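PDB 3FMC: putative succinylglutamate desuccinylase / aspartoacylase from Shewanella amazonensis, which probably acts as a zinc-dependent hydrolase of the succinylglutamate desuccinylase / aspartoacylase family, perhaps cleaving ester bonds. Local coordinates for residues C[176-181]-C[196-201]; C[291-296]-C[335-340]; C[301-306]-C[316-321]; C[305-310]-C[344-349]. One frame throughout, in Å; residues are numbered along the deposited sequence. Where two conformers were deposited one is given.

Interaction 1. Residues C[176-181]-C[196-201]; sequences KSCKHL and IPYTLL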
# COMPACT_ATOMS: atom_id res chain seq x y z
N LYS C 176 4.03 8.28 17.52
CA LYS C 176 4.25 9.61 18.18
C LYS C 176 4.42 9.15 19.61
O LYS C 176 3.46 8.68 20.24
CB LYS C 176 3.10 10.55 18.02
CG LYS C 176 2.78 10.89 16.58
CD LYS C 176 3.86 11.70 15.87
CE LYS C 176 3.34 12.16 14.51
NZ LYS C 176 2.14 13.06 14.68
N SER C 177 5.64 9.22 20.13
CA SER C 177 5.93 8.55 21.39
C SER C 177 6.98 9.23 22.26
O SER C 177 7.87 9.89 21.77
CB SER C 177 6.42 7.14 21.07
OG SER C 177 6.74 6.33 22.17
N CYS C 178 6.89 8.98 23.56
CA CYS C 178 7.94 9.39 24.47
C CYS C 178 8.93 8.23 24.52
O CYS C 178 8.72 7.17 23.94
CB CYS C 178 7.38 9.72 25.88
SG CYS C 178 6.80 8.40 26.81
N LYS C 179 10.08 8.47 25.17
CA LYS C 179 11.08 7.41 25.36
C LYS C 179 10.59 6.48 26.49
O LYS C 179 10.18 6.92 27.57
CB LYS C 179 12.45 8.02 25.74
CG LYS C 179 12.93 9.03 24.76
CD LYS C 179 14.33 9.52 25.08
CE LYS C 179 14.74 10.57 24.12
NZ LYS C 179 16.11 11.06 24.42
N HIS C 180 10.65 5.20 26.21
CA HIS C 180 10.25 4.17 27.13
C HIS C 180 11.11 2.93 26.95
O HIS C 180 11.81 2.76 25.96
CB HIS C 180 8.73 3.90 27.15
CG HIS C 180 8.14 3.46 25.84
ND1 HIS C 180 7.99 4.32 24.76
CD2 HIS C 180 7.58 2.29 25.47
CE1 HIS C 180 7.38 3.67 23.78
NE2 HIS C 180 7.13 2.44 24.19
N LEU C 181 11.03 2.07 27.93
CA LEU C 181 11.87 0.87 27.99
C LEU C 181 11.10 -0.35 28.39
O LEU C 181 10.25 -0.29 29.29
CB LEU C 181 12.95 1.09 29.03
CG LEU C 181 13.97 0.02 29.43
CD1 LEU C 181 14.99 -0.30 28.29
CD2 LEU C 181 14.76 0.41 30.74
N ILE C 196 15.75 6.92 30.56
CA ILE C 196 14.40 6.64 30.09
C ILE C 196 13.40 6.76 31.26
O ILE C 196 13.45 5.97 32.21
CB ILE C 196 14.36 5.25 29.43
CG1 ILE C 196 15.36 5.23 28.23
CG2 ILE C 196 12.92 4.96 28.93
CD1 ILE C 196 15.55 3.91 27.50
N PRO C 197 12.47 7.72 31.15
CA PRO C 197 11.53 8.01 32.24
C PRO C 197 10.50 6.92 32.54
O PRO C 197 10.05 6.82 33.66
CB PRO C 197 10.89 9.33 31.79
CG PRO C 197 10.94 9.33 30.30
CD PRO C 197 12.24 8.58 29.97
N TYR C 198 10.14 6.09 31.55
CA TYR C 198 9.07 5.09 31.73
C TYR C 198 9.47 3.70 31.30
O TYR C 198 9.93 3.50 30.17
CB TYR C 198 7.81 5.57 30.98
CG TYR C 198 7.23 6.84 31.60
CD1 TYR C 198 6.53 6.77 32.80
CD2 TYR C 198 7.45 8.09 31.05
CE1 TYR C 198 6.05 7.91 33.42
CE2 TYR C 198 6.93 9.23 31.67
CZ TYR C 198 6.25 9.12 32.86
OH TYR C 198 5.71 10.23 33.50
N THR C 199 9.29 2.74 32.19
CA THR C 199 9.70 1.37 31.93
C THR C 199 8.54 0.37 32.12
O THR C 199 7.81 0.43 33.10
CB THR C 199 10.89 0.95 32.84
OG1 THR C 199 12.04 1.87 32.69
CG2 THR C 199 11.27 -0.51 32.58
N LEU C 200 8.40 -0.54 31.16
CA LEU C 200 7.45 -1.65 31.22
C LEU C 200 8.24 -2.87 31.68
O LEU C 200 9.22 -3.27 31.03
CB LEU C 200 6.84 -1.94 29.84
CG LEU C 200 5.88 -0.85 29.35
CD1 LEU C 200 5.64 -0.81 27.88
CD2 LEU C 200 4.56 -0.97 30.14
N LEU C 201 7.86 -3.42 32.83
CA LEU C 201 8.45 -4.64 33.38
C LEU C 201 7.70 -5.84 32.82
O LEU C 201 6.47 -5.98 32.99
CB LEU C 201 8.43 -4.61 34.92
CG LEU C 201 9.21 -3.47 35.60
CD1 LEU C 201 8.92 -3.41 37.10
CD2 LEU C 201 10.70 -3.62 35.34

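Interaction 2. Residues C[291-296]-C[335-340]; sequences RKFHAP and LRLPED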
# COMPACT_ATOMS: atom_id res chain seq x y z
N ARG C 291 -2.19 -0.36 28.75
CA ARG C 291 -3.48 -0.42 28.08
C ARG C 291 -3.55 0.29 26.73
O ARG C 291 -2.94 1.34 26.54
CB ARG C 291 -4.52 0.24 29.01
CG ARG C 291 -4.50 -0.28 30.45
CD ARG C 291 -4.70 -1.77 30.56
NE ARG C 291 -5.97 -2.23 29.98
CZ ARG C 291 -7.15 -2.22 30.61
NH1 ARG C 291 -7.27 -1.75 31.85
NH2 ARG C 291 -8.24 -2.68 29.99
N LYS C 292 -4.36 -0.27 25.84
CA LYS C 292 -4.59 0.25 24.51
C LYS C 292 -5.96 0.93 24.52
O LYS C 292 -6.99 0.32 24.86
CB LYS C 292 -4.56 -0.88 23.49
CG LYS C 292 -3.25 -1.63 23.40
CD LYS C 292 -3.37 -2.88 22.56
CE LYS C 292 -2.17 -3.75 22.62
NZ LYS C 292 -2.27 -4.94 21.67
N PHE C 293 -5.96 2.19 24.18
CA PHE C 293 -7.16 2.98 24.06
C PHE C 293 -7.54 3.13 22.56
O PHE C 293 -6.83 3.80 21.78
CB PHE C 293 -7.01 4.34 24.74
CG PHE C 293 -8.29 5.14 24.72
CD1 PHE C 293 -9.26 4.93 25.67
CD2 PHE C 293 -8.55 6.05 23.70
CE1 PHE C 293 -10.47 5.65 25.64
CE2 PHE C 293 -9.75 6.76 23.66
CZ PHE C 293 -10.70 6.56 24.63
N HIS C 294 -8.67 2.51 22.17
CA HIS C 294 -9.16 2.52 20.77
C HIS C 294 -10.27 3.56 20.53
O HIS C 294 -11.08 3.83 21.43
CB HIS C 294 -9.66 1.11 20.38
CG HIS C 294 -8.64 0.03 20.59
ND1 HIS C 294 -8.52 -0.67 21.77
CD2 HIS C 294 -7.67 -0.47 19.78
CE1 HIS C 294 -7.54 -1.55 21.68
NE2 HIS C 294 -7.01 -1.45 20.48
N ALA C 295 -10.35 4.12 19.32
CA ALA C 295 -11.35 5.11 19.02
C ALA C 295 -12.77 4.49 19.20
O ALA C 295 -13.07 3.46 18.59
CB ALA C 295 -11.17 5.63 17.58
N PRO C 296 -13.61 5.09 20.05
CA PRO C 296 -14.98 4.60 20.22
C PRO C 296 -15.91 4.96 19.08
O PRO C 296 -16.98 4.38 18.95
CB PRO C 296 -15.44 5.32 21.50
CG PRO C 296 -14.61 6.58 21.56
CD PRO C 296 -13.31 6.23 20.95
N LEU C 335 -12.93 12.97 24.09
CA LEU C 335 -12.78 11.61 24.55
C LEU C 335 -11.80 11.69 25.73
O LEU C 335 -10.82 12.45 25.70
CB LEU C 335 -12.21 10.70 23.48
CG LEU C 335 -12.89 10.70 22.11
CD1 LEU C 335 -12.27 9.64 21.25
CD2 LEU C 335 -14.39 10.48 22.26
N ARG C 336 -12.08 10.88 26.75
CA ARG C 336 -11.29 10.86 27.97
C ARG C 336 -10.79 9.48 28.33
O ARG C 336 -11.38 8.49 27.95
CB ARG C 336 -12.14 11.36 29.14
CG ARG C 336 -12.65 12.77 28.95
CD ARG C 336 -13.75 13.13 29.94
NE ARG C 336 -14.40 14.37 29.51
CZ ARG C 336 -13.85 15.57 29.64
NH1 ARG C 336 -12.66 15.72 30.18
NH2 ARG C 336 -14.49 16.65 29.20
N LEU C 337 -9.63 9.41 28.98
CA LEU C 337 -9.12 8.10 29.40
C LEU C 337 -9.97 7.59 30.55
O LEU C 337 -10.44 8.36 31.38
CB LEU C 337 -7.66 8.10 29.86
CG LEU C 337 -6.51 8.01 28.86
CD1 LEU C 337 -5.36 7.40 29.64
CD2 LEU C 337 -6.78 7.16 27.64
N PRO C 338 -10.18 6.28 30.56
CA PRO C 338 -10.97 5.60 31.58
C PRO C 338 -10.32 5.52 32.94
O PRO C 338 -11.00 5.35 33.94
CB PRO C 338 -11.09 4.18 31.03
CG PRO C 338 -10.77 4.31 29.60
CD PRO C 338 -9.75 5.34 29.53
N GLU C 339 -9.00 5.65 32.98
CA GLU C 339 -8.27 5.52 34.22
C GLU C 339 -7.07 6.45 34.20
O GLU C 339 -6.58 6.81 33.12
CB GLU C 339 -7.81 4.06 34.36
CG GLU C 339 -7.15 3.72 35.68
CD GLU C 339 -6.76 2.26 35.79
OE1 GLU C 339 -7.01 1.49 34.84
OE2 GLU C 339 -6.22 1.89 36.84
N ASP C 340 -6.61 6.85 35.38
CA ASP C 340 -5.41 7.67 35.51
C ASP C 340 -4.25 6.84 34.95
O ASP C 340 -4.19 5.62 35.13
CB ASP C 340 -5.07 7.95 36.96
CG ASP C 340 -6.11 8.81 37.69
OD1 ASP C 340 -7.11 9.28 37.09
OD2 ASP C 340 -5.89 8.97 38.90
O HOH W 1 -5.49 -0.69 33.88

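Interaction 3. Residues C[301-306]-C[316-321]; sequences VEYLGK and PLVNLL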
# COMPACT_ATOMS: atom_id res chain seq x y z
N VAL C 301 -9.00 13.80 14.65
CA VAL C 301 -8.50 13.94 15.99
C VAL C 301 -7.45 15.00 16.22
O VAL C 301 -6.47 15.11 15.47
CB VAL C 301 -7.85 12.55 16.37
CG1 VAL C 301 -7.32 12.55 17.79
CG2 VAL C 301 -8.88 11.39 16.17
N GLU C 302 -7.69 15.78 17.27
CA GLU C 302 -6.72 16.73 17.79
C GLU C 302 -6.22 16.08 19.09
O GLU C 302 -7.00 15.86 20.01
CB GLU C 302 -7.37 18.09 18.06
CG GLU C 302 -6.43 19.11 18.61
CD GLU C 302 -7.11 20.47 18.82
OE1 GLU C 302 -8.23 20.52 19.40
OE2 GLU C 302 -6.50 21.45 18.41
N TYR C 303 -4.94 15.74 19.16
CA TYR C 303 -4.40 15.00 20.31
C TYR C 303 -4.16 16.00 21.44
O TYR C 303 -3.44 16.96 21.25
CB TYR C 303 -3.07 14.26 19.94
CG TYR C 303 -3.37 13.15 18.96
CD1 TYR C 303 -3.81 11.91 19.42
CD2 TYR C 303 -3.32 13.36 17.60
CE1 TYR C 303 -4.16 10.89 18.53
CE2 TYR C 303 -3.67 12.35 16.69
CZ TYR C 303 -4.09 11.12 17.17
OH TYR C 303 -4.49 10.13 16.29
N LEU C 304 -4.77 15.75 22.59
CA LEU C 304 -4.58 16.65 23.77
C LEU C 304 -3.64 16.06 24.81
O LEU C 304 -2.87 16.78 25.43
CB LEU C 304 -5.93 16.97 24.39
CG LEU C 304 -6.99 17.56 23.46
CD1 LEU C 304 -8.36 17.66 24.14
CD2 LEU C 304 -6.55 18.89 22.88
N GLY C 305 -3.70 14.76 25.02
CA GLY C 305 -2.84 14.07 26.01
C GLY C 305 -1.44 14.05 25.45
O GLY C 305 -1.21 13.47 24.39
N LYS C 306 -0.50 14.69 26.15
CA LYS C 306 0.89 14.76 25.66
C LYS C 306 1.65 13.52 26.12
O LYS C 306 1.55 13.09 27.26
CB LYS C 306 1.59 16.04 26.13
CG LYS C 306 0.83 17.29 25.65
CD LYS C 306 0.96 17.52 24.15
CE LYS C 306 0.12 18.66 23.67
NZ LYS C 306 0.54 19.08 22.31
N PRO C 316 -9.08 15.44 29.37
CA PRO C 316 -9.27 15.28 27.93
C PRO C 316 -8.07 14.63 27.24
O PRO C 316 -6.94 15.10 27.36
CB PRO C 316 -9.42 16.72 27.44
CG PRO C 316 -9.84 17.45 28.59
CD PRO C 316 -9.08 16.86 29.73
N LEU C 317 -8.35 13.56 26.51
CA LEU C 317 -7.35 12.85 25.77
C LEU C 317 -7.26 13.40 24.34
O LEU C 317 -6.15 13.67 23.85
CB LEU C 317 -7.69 11.37 25.79
CG LEU C 317 -6.65 10.40 25.37
CD1 LEU C 317 -5.45 10.48 26.33
CD2 LEU C 317 -7.29 8.98 25.34
N VAL C 318 -8.41 13.55 23.67
CA VAL C 318 -8.47 14.13 22.33
C VAL C 318 -9.80 14.87 22.12
O VAL C 318 -10.79 14.61 22.81
CB VAL C 318 -8.38 13.06 21.14
CG1 VAL C 318 -7.26 12.01 21.33
CG2 VAL C 318 -9.73 12.35 20.88
N ASN C 319 -9.77 15.78 21.17
CA ASN C 319 -10.99 16.33 20.61
C ASN C 319 -11.25 15.50 19.36
O ASN C 319 -10.34 15.23 18.59
CB ASN C 319 -10.85 17.77 20.26
CG ASN C 319 -10.88 18.65 21.48
OD1 ASN C 319 -11.62 18.38 22.42
ND2 ASN C 319 -10.04 19.67 21.50
N LEU C 320 -12.50 15.10 19.20
CA LEU C 320 -12.97 14.31 18.06
C LEU C 320 -13.92 15.23 17.26
O LEU C 320 -15.00 15.59 17.71
CB LEU C 320 -13.64 13.03 18.53
CG LEU C 320 -14.03 12.03 17.43
CD1 LEU C 320 -12.78 11.45 16.78
CD2 LEU C 320 -14.97 10.94 17.96
N LEU C 321 -13.48 15.58 16.05
CA LEU C 321 -14.14 16.52 15.16
C LEU C 321 -14.84 15.78 14.02
O LEU C 321 -14.24 14.96 13.32
CB LEU C 321 -13.12 17.50 14.60
CG LEU C 321 -13.59 18.57 13.62
CD1 LEU C 321 -14.53 19.60 14.35
CD2 LEU C 321 -12.38 19.25 12.92

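Interaction 4. Residues C[305-310]-C[344-349]; sequences GKVGVP and ILHFAS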
# COMPACT_ATOMS: atom_id res chain seq x y z
N GLY C 305 -3.70 14.76 25.02
CA GLY C 305 -2.84 14.07 26.01
C GLY C 305 -1.44 14.05 25.45
O GLY C 305 -1.21 13.47 24.39
N LYS C 306 -0.50 14.69 26.15
CA LYS C 306 0.89 14.76 25.66
C LYS C 306 1.65 13.52 26.12
O LYS C 306 1.55 13.09 27.26
CB LYS C 306 1.59 16.04 26.13
CG LYS C 306 0.83 17.29 25.65
CD LYS C 306 0.96 17.52 24.15
CE LYS C 306 0.12 18.66 23.67
NZ LYS C 306 0.54 19.08 22.31
N VAL C 307 2.42 12.93 25.22
CA VAL C 307 3.13 11.71 25.57
C VAL C 307 4.15 11.93 26.70
O VAL C 307 4.82 12.94 26.75
CB VAL C 307 3.78 11.07 24.36
CG1 VAL C 307 2.69 10.64 23.33
CG2 VAL C 307 4.85 11.97 23.76
N GLY C 308 4.18 11.00 27.65
CA GLY C 308 5.08 11.08 28.79
C GLY C 308 4.65 11.97 29.92
O GLY C 308 5.43 12.16 30.86
N VAL C 309 3.45 12.56 29.81
CA VAL C 309 2.90 13.48 30.83
C VAL C 309 1.72 12.78 31.53
O VAL C 309 0.72 12.45 30.88
CB VAL C 309 2.46 14.81 30.22
CG1 VAL C 309 1.87 15.75 31.29
CG2 VAL C 309 3.59 15.46 29.49
N PRO C 310 1.84 12.51 32.83
CA PRO C 310 0.75 11.84 33.53
C PRO C 310 -0.54 12.61 33.46
O PRO C 310 -0.53 13.85 33.40
CB PRO C 310 1.24 11.82 34.97
CG PRO C 310 2.74 11.76 34.82
CD PRO C 310 3.00 12.73 33.73
N ILE C 344 1.86 7.01 26.66
CA ILE C 344 3.23 6.80 26.15
C ILE C 344 3.34 7.18 24.68
O ILE C 344 4.32 7.79 24.22
CB ILE C 344 3.68 5.31 26.37
CG1 ILE C 344 3.72 4.97 27.87
CG2 ILE C 344 5.01 5.01 25.70
CD1 ILE C 344 4.59 5.95 28.72
N LEU C 345 2.30 6.83 23.93
CA LEU C 345 2.35 7.05 22.49
C LEU C 345 0.92 7.18 21.98
O LEU C 345 -0.04 6.70 22.62
CB LEU C 345 3.09 5.86 21.81
CG LEU C 345 2.54 4.44 22.01
CD1 LEU C 345 1.40 4.14 20.97
CD2 LEU C 345 3.55 3.31 21.92
N HIS C 346 0.80 7.80 20.82
CA HIS C 346 -0.47 7.93 20.13
C HIS C 346 -0.29 7.74 18.63
O HIS C 346 0.81 7.84 18.06
CB HIS C 346 -1.21 9.24 20.50
CG HIS C 346 -0.63 10.51 19.93
ND1 HIS C 346 -0.60 10.78 18.57
CD2 HIS C 346 -0.15 11.62 20.54
CE1 HIS C 346 -0.10 11.98 18.38
NE2 HIS C 346 0.15 12.53 19.56
N PHE C 347 -1.44 7.55 17.98
CA PHE C 347 -1.52 7.28 16.55
C PHE C 347 -0.91 8.43 15.80
O PHE C 347 -1.11 9.61 16.14
CB PHE C 347 -2.99 7.06 16.20
CG PHE C 347 -3.23 6.51 14.81
CD1 PHE C 347 -2.73 5.28 14.44
CD2 PHE C 347 -4.09 7.18 13.95
CE1 PHE C 347 -3.03 4.75 13.19
CE2 PHE C 347 -4.38 6.67 12.70
CZ PHE C 347 -3.84 5.46 12.33
N ALA C 348 -0.21 8.09 14.71
CA ALA C 348 0.54 9.07 13.91
C ALA C 348 -0.25 9.86 12.89
O ALA C 348 0.31 10.74 12.23
CB ALA C 348 1.72 8.36 13.22
N SER C 349 -1.53 9.55 12.74
CA SER C 349 -2.40 10.20 11.78
C SER C 349 -3.59 10.84 12.55
O SER C 349 -3.90 10.45 13.67
CB SER C 349 -2.91 9.16 10.77
OG SER C 349 -4.06 9.63 10.11

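Interaction 1. Residues C[176-181]-C[196-201]
Leu181 turns CG to the side opposite its own amide nitrogen (chi1 177°), and the CG2 methyl of Thr199 takes the equivalent place, which lays the two side chains alongside each other, pointing the same way, on adjacent parallel strands. Leu181 CD2 comes within 3.7 Å of Thr199 OG1. Just ahead of its strand, Ile196 sets its CG2 methyl on the other backbone, 3.3 Å from His180 CA; a beta-branched residue suits this place because the methyl sits so close to the main chain. Two main-chain bonds join the strands: Leu181 N donates to Tyr198 O (2.9 Å), and Leu200 N meets Leu181 O at 2.6 Å, nearly head-on to the carbonyl. On the face bearing His180 and Tyr198, Cys178 SG lies 4.3 Å from Tyr198 CD2, an oblique sulfur-aromatic contact. The imidazole serves its own strand: His180 ND1 donates to Cys178 O (3.1 Å), which lies in the ring plane and also accepts from Ser177 OG. Lys179 leads away to salt bridges with Asp253, Glu256 and Asp257. Backbone bonds and hydrocarbon packing thus hold the catalytic-domain strands together, while the ND1 bond should fix the rotation of the His180 ring.

Interaction 2. Residues C[291-296]-C[335-340]
Phe293 projects from strand 290-294 toward segment 335-340, its CG anti to the backbone N (chi1 -176°). Its CB is brushed by the CD2 methyl of Leu337, in one of that residue's two conformers, and the same methyl reaches 3.9 Å from Phe293 CG, an off-centre CH-pi contact. Further out, Phe293 CD1 meets Pro338 CD at 3.9 Å. At the far end, Phe293 CE1 lies 3.8 Å from Arg336 O. A flat, wholly apolar ring suits this place, where no hydrogen bond crosses directly between the segments; an alanine here would probably leave Leu337 and Pro338 without their mutual partner and open a gap between their loop and strand 290-294. Farther along, Pro296 and Leu335 point toward each other, Pro296 CD 3.6 Å from Leu335 CD1. At the other end a water bridges Arg291 NH1 (2.9 Å) and one conformer of Glu339, through OE1 (2.8 Å), while Glu339 OE2 forms a salt bridge with Lys364. Trp146 of the second subunit packs on Leu337 and Pro338 and makes a cation-pi contact with Arg291. The contact packs strand 290-294 against the end of strand 332-336 and the following loop, in the strand-rich part after the carboxypeptidase-like catalytic domain, consistent with aspartoacylases.

Interaction 3. Residues C[301-306]-C[316-321]
Val301 starts the antiparallel pairing opposite Leu320, in a non-hydrogen-bonded pair. Its CG1 methyl meets Val318 CB at 3.6 Å and also sits over the centre of the Tyr303 ring, while CG2 touches Leu320 CD1; branched aliphatics suit this face. Glu302 and Asn319 form the hydrogen-bonded pair, with Glu302 N donating to Asn319 O and Asn319 N to Glu302 O, both at 3.0 Å. Their side chains run side by side on the other face. The glutamate chain is extended, with CG anti to the backbone N (chi1 179°), which carries OE1 to 2.9 Å from Asn319 ND2 in an almost straight bond, the oxygen in the amide plane although carboxylate and amide are turned 50° apart. Glu302 OE2 is held by the backbone N of Leu251 in the third subunit. Tyr303 CD1 lies beside Val318 CG1. Leu304 CD1 packs on Pro316 CB (3.6 Å). Where the strand gives out, Leu304 N and Gly305 N both donate to Leu317 O, at 2.8 and 2.9 Å, from the same face of its carbonyl; Leu317 and Val318 form a classic bulge against Leu335. Glycine suits position 305, since a side chain would probably crowd Leu317 CD1. One face is therefore largely apolar, whereas on the other the amide and the neighbouring subunit's N-H grip both carboxylate oxygens, and probably favour the charged form of Glu302.

Interaction 4. Residues C[305-310]-C[344-349]
Val307, whose side chain faces strand 341-346, lies against the backbone of Ile344 and Leu345 and reaches the ring of His346. Its CB is 3.3 Å from Ile344 O, and CG1, placed anti to its own carbonyl carbon (chi1 -62°), comes 3.7 Å from Leu345 CA and 4.1 Å from His346 CD2. A compact branched residue suits this spot, because it meets main chain more than side chains. Ile344 offers only its backbone here; its own side chain points away, onto Cys178, His180 and Met362. His346 turns the other way, toward the loop, and its ND1 donates to Phe347 O at 2.7 Å, the oxygen lying in the ring plane while the donor stands above the carbonyl plane. That bond, together with stacking on Tyr303, should hold the ring in its orientation beside Val307. A serine in place of His346 would probably leave Phe347 O without this donor and Tyr303 without its stacking partner. Val307 is itself positioned by a type II turn from Lys306 to Val309, closed by Val309 N to Lys306 O (3.2 Å); Gly308 takes the third position with a positive phi of 81°, which favours glycine. Strand 341-346 runs antiparallel to both of its neighbours, 176-184 and 357-363, with Ile344 and Leu345 making a classic bulge against Lys360, and the turn following strand 299-303 lies against the backbone of this strand's last residues.

In the fold
Along the chain, interaction 1 comes first, closing a short loop between parallel strands 176-184 and 198-202 of the catalytic domain. The remaining contacts belong to the later, strand-rich region. Interaction 2 spans the longest loop, from 291-296 to 335-340, and encloses interaction 3, which pairs consecutive strands 299-303 and 316-321; the two touch where Leu335 hydrogen-bonds through its backbone to Leu317 and Val318. Interaction 4 starts from residues shared with interaction 3, Gly305 and Lys306, and crosses interaction 2, since their segments alternate. Its strand 341-346 returns to strand 176-184, with Lys176 and Cys178 meeting His346 and Ile344, and so ties the later region to interaction 1.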